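Local coordinates for putative acetoin utilization protein, acetoin dehydrogenase (PDB 5AWE), which is of unknown function but combines paired CBS domains with an ACT domain, an architecture consistent with a regulatory, ligand-sensing role, at residues Met157-Ile169 with Met183-Leu197. Sequence-based numbering, arbitrary orientation.
Sequences MAQAVPPANIVSI and MRVVGEDVEGVPKRL
The selenomethionine side chains of Met157 and Met183 meet tip to tip, their selenium atoms SE and SE 3.7 Å apart, while Met157 CG also lies against Leu197 CD2. In the type I turn that follows (Ala158 to Val161), Ala160 sets its CB on Leu197 CD2 and offers its carbonyl to Arg196, whose NE donates to Ala160 O at 2.6 Å, within the guanidinium plane and nearly in line with the C=O. The guanidinium is bordered on one face by the backbone of Gly192 and Val193 and on the other by Pro162 O and Pro163 CD. A bend at chi3 (-76°) turns it toward Asp189, where Arg196 NH1 forms a salt bridge with Asp189 OD2 (2.7 Å) and NH2 reaches the backbone O; NH2 also bonds weakly to Val161 O. A leucine in place of Arg196 would probably leave Ala160 O without this donor and Asp189 without its charged mate. Beyond the cis peptide before Pro163, water 1 links Pro163 O to Glu188 N, and Ala164 CB rests on Val193 CG2 (4.0 Å). Asn165 and Val186 then form an antiparallel hydrogen-bonded pair; a beta bulge around Val167 shifts the register before Ser168 pairs with Arg184. In this ferredoxin-like βαββαβ ACT domain, helices 153-158 and 193-199 thus pack together over the sheet face carrying Ile166, Met183 and Val185, with strand 141-148 bonded to strand 178-186 and Leu154 of a second subunit packing on Ile166.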
loop_
_atom_site.group_PDB
_atom_site.type_symbol
_atom_site.label_atom_id
_atom_site.label_comp_id
_atom_site.label_asym_id
_atom_site.label_seq_id
_atom_site.Cartn_x
_atom_site.Cartn_y
_atom_site.Cartn_z
HETATM N N MSE A 157 16.326 -41.153 -47.568
HETATM C CA MSE A 157 15.148 -41.344 -46.721
HETATM C C MSE A 157 13.915 -40.663 -47.308
HETATM O O MSE A 157 12.807 -41.184 -47.198
HETATM C CB MSE A 157 15.395 -40.790 -45.314
HETATM C CG MSE A 157 14.188 -40.908 -44.374
HETATM SE SE MSE A 157 12.979 -39.548 -44.474
HETATM C CE MSE A 157 14.046 -38.177 -44.163
ATOM N N ALA A 158 14.116 -39.497 -47.928
ATOM C CA ALA A 158 13.011 -38.662 -48.406
ATOM C C ALA A 158 12.248 -39.279 -49.569
ATOM O O ALA A 158 11.089 -38.940 -49.798
ATOM C CB ALA A 158 13.525 -37.287 -48.809
ATOM N N GLN A 159 12.890 -40.182 -50.304
ATOM C CA GLN A 159 12.240 -40.830 -51.440
ATOM C C GLN A 159 11.113 -41.780 -51.030
ATOM O O GLN A 159 10.277 -42.151 -51.852
ATOM C CB GLN A 159 13.273 -41.583 -52.275
ATOM C CG GLN A 159 14.249 -40.661 -52.980
ATOM C CD GLN A 159 15.561 -41.343 -53.316
ATOM O OE1 GLN A 159 15.594 -42.540 -53.609
ATOM N NE2 GLN A 159 16.654 -40.584 -53.268
ATOM N N ALA A 160 11.080 -42.166 -49.763
ATOM C CA ALA A 160 10.037 -43.059 -49.288
ATOM C C ALA A 160 8.706 -42.332 -49.049
ATOM O O ALA A 160 7.645 -42.956 -49.067
ATOM C CB ALA A 160 10.497 -43.756 -48.001
ATOM N N VAL A 161 8.754 -41.021 -48.832
ATOM C CA VAL A 161 7.555 -40.283 -48.457
ATOM C C VAL A 161 6.473 -40.164 -49.547
ATOM O O VAL A 161 5.284 -40.365 -49.264
ATOM C CB VAL A 161 7.903 -38.856 -47.966
ATOM C CG1 VAL A 161 6.619 -38.119 -47.558
ATOM C CG2 VAL A 161 8.865 -38.926 -46.790
ATOM N N PRO A 162 6.858 -39.828 -50.796
ATOM C CA PRO A 162 5.833 -39.708 -51.844
ATOM C C PRO A 162 4.923 -40.928 -51.859
ATOM O O PRO A 162 5.358 -42.031 -51.545
ATOM C CB PRO A 162 6.646 -39.563 -53.135
ATOM C CG PRO A 162 7.942 -38.981 -52.689
ATOM C CD PRO A 162 8.212 -39.624 -51.339
ATOM N N PRO A 163 3.653 -40.755 -52.256
ATOM C CA PRO A 163 2.981 -39.526 -52.701
ATOM C C PRO A 163 2.752 -38.435 -51.649
ATOM O O PRO A 163 2.219 -37.363 -51.977
ATOM C CB PRO A 163 1.661 -40.036 -53.276
ATOM C CG PRO A 163 1.362 -41.244 -52.464
ATOM C CD PRO A 163 2.697 -41.868 -52.101
ATOM N N ALA A 164 3.133 -38.698 -50.398
ATOM C CA ALA A 164 2.934 -37.717 -49.328
ATOM C C ALA A 164 4.024 -36.643 -49.344
ATOM O O ALA A 164 5.048 -36.797 -50.015
ATOM C CB ALA A 164 2.905 -38.413 -47.965
ATOM N N ASN A 165 3.795 -35.563 -48.596
ATOM C CA ASN A 165 4.716 -34.433 -48.552
ATOM C C ASN A 165 5.421 -34.328 -47.214
ATOM O O ASN A 165 4.863 -34.695 -46.179
ATOM C CB ASN A 165 3.970 -33.118 -48.799
ATOM C CG ASN A 165 3.374 -33.037 -50.183
ATOM O OD1 ASN A 165 4.073 -32.748 -51.156
ATOM N ND2 ASN A 165 2.069 -33.289 -50.281
ATOM N N ILE A 166 6.641 -33.808 -47.236
ATOM C CA ILE A 166 7.329 -33.421 -46.013
ATOM C C ILE A 166 7.128 -31.924 -45.793
ATOM O O ILE A 166 7.309 -31.118 -46.717
ATOM C CB ILE A 166 8.825 -33.693 -46.123
ATOM C CG1 ILE A 166 9.052 -35.178 -46.382
ATOM C CG2 ILE A 166 9.539 -33.225 -44.861
ATOM C CD1 ILE A 166 10.341 -35.467 -47.128
ATOM N N VAL A 167 6.750 -31.553 -44.572
ATOM C CA VAL A 167 6.547 -30.142 -44.235
ATOM C C VAL A 167 7.684 -29.583 -43.375
ATOM O O VAL A 167 8.015 -28.394 -43.461
ATOM C CB VAL A 167 5.196 -29.947 -43.509
ATOM C CG1 VAL A 167 5.049 -28.515 -43.027
ATOM C CG2 VAL A 167 4.061 -30.282 -44.468
ATOM N N SER A 168 8.284 -30.441 -42.550
ATOM C CA SER A 168 9.424 -30.024 -41.742
ATOM C C SER A 168 10.213 -31.185 -41.168
ATOM O O SER A 168 9.666 -32.245 -40.858
ATOM C CB SER A 168 8.970 -29.112 -40.594
ATOM O OG SER A 168 8.208 -29.839 -39.651
ATOM N N ILE A 169 11.513 -30.959 -41.027
ATOM C CA ILE A 169 12.420 -31.925 -40.428
ATOM C C ILE A 169 13.216 -31.226 -39.339
ATOM O O ILE A 169 13.747 -30.128 -39.558
ATOM C CB ILE A 169 13.394 -32.502 -41.484
ATOM C CG1 ILE A 169 12.616 -33.368 -42.477
ATOM C CG2 ILE A 169 14.477 -33.329 -40.813
ATOM C CD1 ILE A 169 13.410 -33.752 -43.710
HETATM N N MSE A 183 10.115 -35.729 -38.065
HETATM C CA MSE A 183 9.686 -35.364 -39.408
HETATM C C MSE A 183 8.171 -35.308 -39.415
HETATM O O MSE A 183 7.512 -36.203 -38.894
HETATM C CB MSE A 183 10.186 -36.410 -40.423
HETATM C CG MSE A 183 9.987 -36.036 -41.896
HETATM SE SE MSE A 183 10.299 -37.428 -43.039
HETATM C CE MSE A 183 11.048 -36.622 -44.287
ATOM N N ARG A 184 7.614 -34.248 -39.983
ATOM C CA ARG A 184 6.173 -34.165 -40.132
ATOM C C ARG A 184 5.808 -34.288 -41.590
ATOM O O ARG A 184 6.319 -33.554 -42.430
ATOM C CB ARG A 184 5.649 -32.853 -39.538
ATOM C CG ARG A 184 5.559 -32.918 -38.027
ATOM C CD ARG A 184 5.281 -31.583 -37.386
ATOM N NE ARG A 184 5.357 -31.701 -35.927
ATOM C CZ ARG A 184 4.360 -32.130 -35.153
ATOM N NH1 ARG A 184 3.198 -32.485 -35.690
ATOM N NH2 ARG A 184 4.519 -32.200 -33.839
ATOM N N VAL A 185 4.943 -35.247 -41.886
ATOM C CA VAL A 185 4.550 -35.524 -43.256
ATOM C C VAL A 185 3.037 -35.415 -43.366
ATOM O O VAL A 185 2.315 -35.698 -42.405
ATOM C CB VAL A 185 5.001 -36.939 -43.691
ATOM C CG1 VAL A 185 6.543 -37.024 -43.690
ATOM C CG2 VAL A 185 4.404 -37.987 -42.748
ATOM N N VAL A 186 2.565 -34.985 -44.534
ATOM C CA VAL A 186 1.142 -34.766 -44.750
ATOM C C VAL A 186 0.720 -35.216 -46.140
ATOM O O VAL A 186 1.561 -35.530 -46.991
ATOM C CB VAL A 186 0.766 -33.275 -44.619
ATOM C CG1 VAL A 186 1.088 -32.761 -43.213
ATOM C CG2 VAL A 186 1.506 -32.470 -45.677
ATOM N N GLY A 187 -0.592 -35.235 -46.359
ATOM C CA GLY A 187 -1.117 -35.411 -47.698
ATOM C C GLY A 187 -1.405 -36.852 -48.063
ATOM O O GLY A 187 -1.733 -37.672 -47.204
ATOM N N GLU A 188 -1.266 -37.151 -49.350
ATOM C CA GLU A 188 -1.722 -38.406 -49.919
ATOM C C GLU A 188 -1.003 -39.607 -49.336
ATOM O O GLU A 188 0.224 -39.709 -49.409
ATOM C CB GLU A 188 -1.528 -38.386 -51.434
ATOM C CG GLU A 188 -2.113 -39.589 -52.149
ATOM C CD GLU A 188 -2.126 -39.416 -53.652
ATOM O OE1 GLU A 188 -2.471 -38.306 -54.120
ATOM O OE2 GLU A 188 -1.790 -40.389 -54.365
ATOM N N ASP A 189 -1.779 -40.517 -48.759
ATOM C CA ASP A 189 -1.268 -41.799 -48.301
ATOM C C ASP A 189 -0.171 -41.643 -47.251
ATOM O O ASP A 189 0.762 -42.441 -47.188
ATOM C CB ASP A 189 -0.749 -42.614 -49.493
ATOM C CG ASP A 189 -0.460 -44.057 -49.125
ATOM O OD1 ASP A 189 -1.147 -44.593 -48.231
ATOM O OD2 ASP A 189 0.457 -44.655 -49.725
ATOM N N VAL A 190 -0.295 -40.613 -46.421
ATOM C CA VAL A 190 0.650 -40.393 -45.331
ATOM C C VAL A 190 0.756 -41.630 -44.438
ATOM O O VAL A 190 1.796 -41.883 -43.831
ATOM C CB VAL A 190 0.225 -39.189 -44.458
ATOM C CG1 VAL A 190 -1.116 -39.479 -43.773
ATOM C CG2 VAL A 190 1.300 -38.891 -43.427
ATOM N N GLU A 191 -0.322 -42.403 -44.363
ATOM C CA GLU A 191 -0.340 -43.584 -43.504
ATOM C C GLU A 191 0.649 -44.609 -44.042
ATOM O O GLU A 191 1.176 -45.431 -43.299
ATOM C CB GLU A 191 -1.746 -44.191 -43.455
ATOM C CG GLU A 191 -2.860 -43.187 -43.156
ATOM C CD GLU A 191 -3.152 -42.260 -44.333
ATOM O OE1 GLU A 191 -2.562 -42.465 -45.418
ATOM O OE2 GLU A 191 -3.971 -41.327 -44.175
ATOM N N GLY A 192 0.906 -44.542 -45.341
ATOM C CA GLY A 192 1.812 -45.492 -45.956
ATOM C C GLY A 192 3.275 -45.206 -45.690
ATOM O O GLY A 192 4.125 -46.061 -45.942
ATOM N N VAL A 193 3.579 -44.019 -45.172
ATOM C CA VAL A 193 4.970 -43.583 -45.050
ATOM C C VAL A 193 5.830 -44.461 -44.157
ATOM O O VAL A 193 6.917 -44.858 -44.562
ATOM C CB VAL A 193 5.090 -42.146 -44.514
ATOM C CG1 VAL A 193 6.553 -41.781 -44.400
ATOM C CG2 VAL A 193 4.373 -41.173 -45.428
ATOM N N PRO A 194 5.362 -44.767 -42.929
ATOM C CA PRO A 194 6.138 -45.609 -42.004
ATOM C C PRO A 194 6.539 -46.941 -42.637
ATOM O O PRO A 194 7.689 -47.383 -42.522
ATOM C CB PRO A 194 5.199 -45.808 -40.809
ATOM C CG PRO A 194 4.232 -44.689 -40.893
ATOM C CD PRO A 194 4.049 -44.411 -42.361
ATOM N N LYS A 195 5.582 -47.574 -43.311
ATOM C CA LYS A 195 5.863 -48.787 -44.071
ATOM C C LYS A 195 7.042 -48.515 -45.006
ATOM O O LYS A 195 8.141 -49.053 -44.822
ATOM C CB LYS A 195 4.636 -49.191 -44.902
ATOM C CG LYS A 195 3.316 -49.204 -44.131
ATOM C CD LYS A 195 3.087 -50.536 -43.420
ATOM C CE LYS A 195 2.696 -51.635 -44.400
ATOM N NZ LYS A 195 2.305 -52.896 -43.705
ATOM N N ARG A 196 6.799 -47.654 -45.992
ATOM C CA ARG A 196 7.776 -47.357 -47.030
ATOM C C ARG A 196 9.162 -47.057 -46.468
ATOM O O ARG A 196 10.167 -47.513 -47.013
ATOM C CB ARG A 196 7.299 -46.174 -47.871
ATOM C CG ARG A 196 6.013 -46.438 -48.627
ATOM C CD ARG A 196 5.786 -45.382 -49.685
ATOM N NE ARG A 196 5.319 -44.125 -49.111
ATOM C CZ ARG A 196 4.038 -43.795 -49.004
ATOM N NH1 ARG A 196 3.106 -44.632 -49.435
ATOM N NH2 ARG A 196 3.688 -42.640 -48.459
ATOM N N LEU A 197 9.214 -46.295 -45.378
ATOM C CA LEU A 197 10.488 -45.909 -44.787
ATOM C C LEU A 197 11.336 -47.119 -44.403
ATOM O O LEU A 197 12.497 -47.225 -44.796
ATOM C CB LEU A 197 10.259 -45.035 -43.551
ATOM C CG LEU A 197 9.943 -43.555 -43.798
ATOM C CD1 LEU A 197 9.511 -42.885 -42.503
ATOM C CD2 LEU A 197 11.175 -42.863 -44.371
HETATM O O HOH W 1 0.733 -35.548 -50.747
#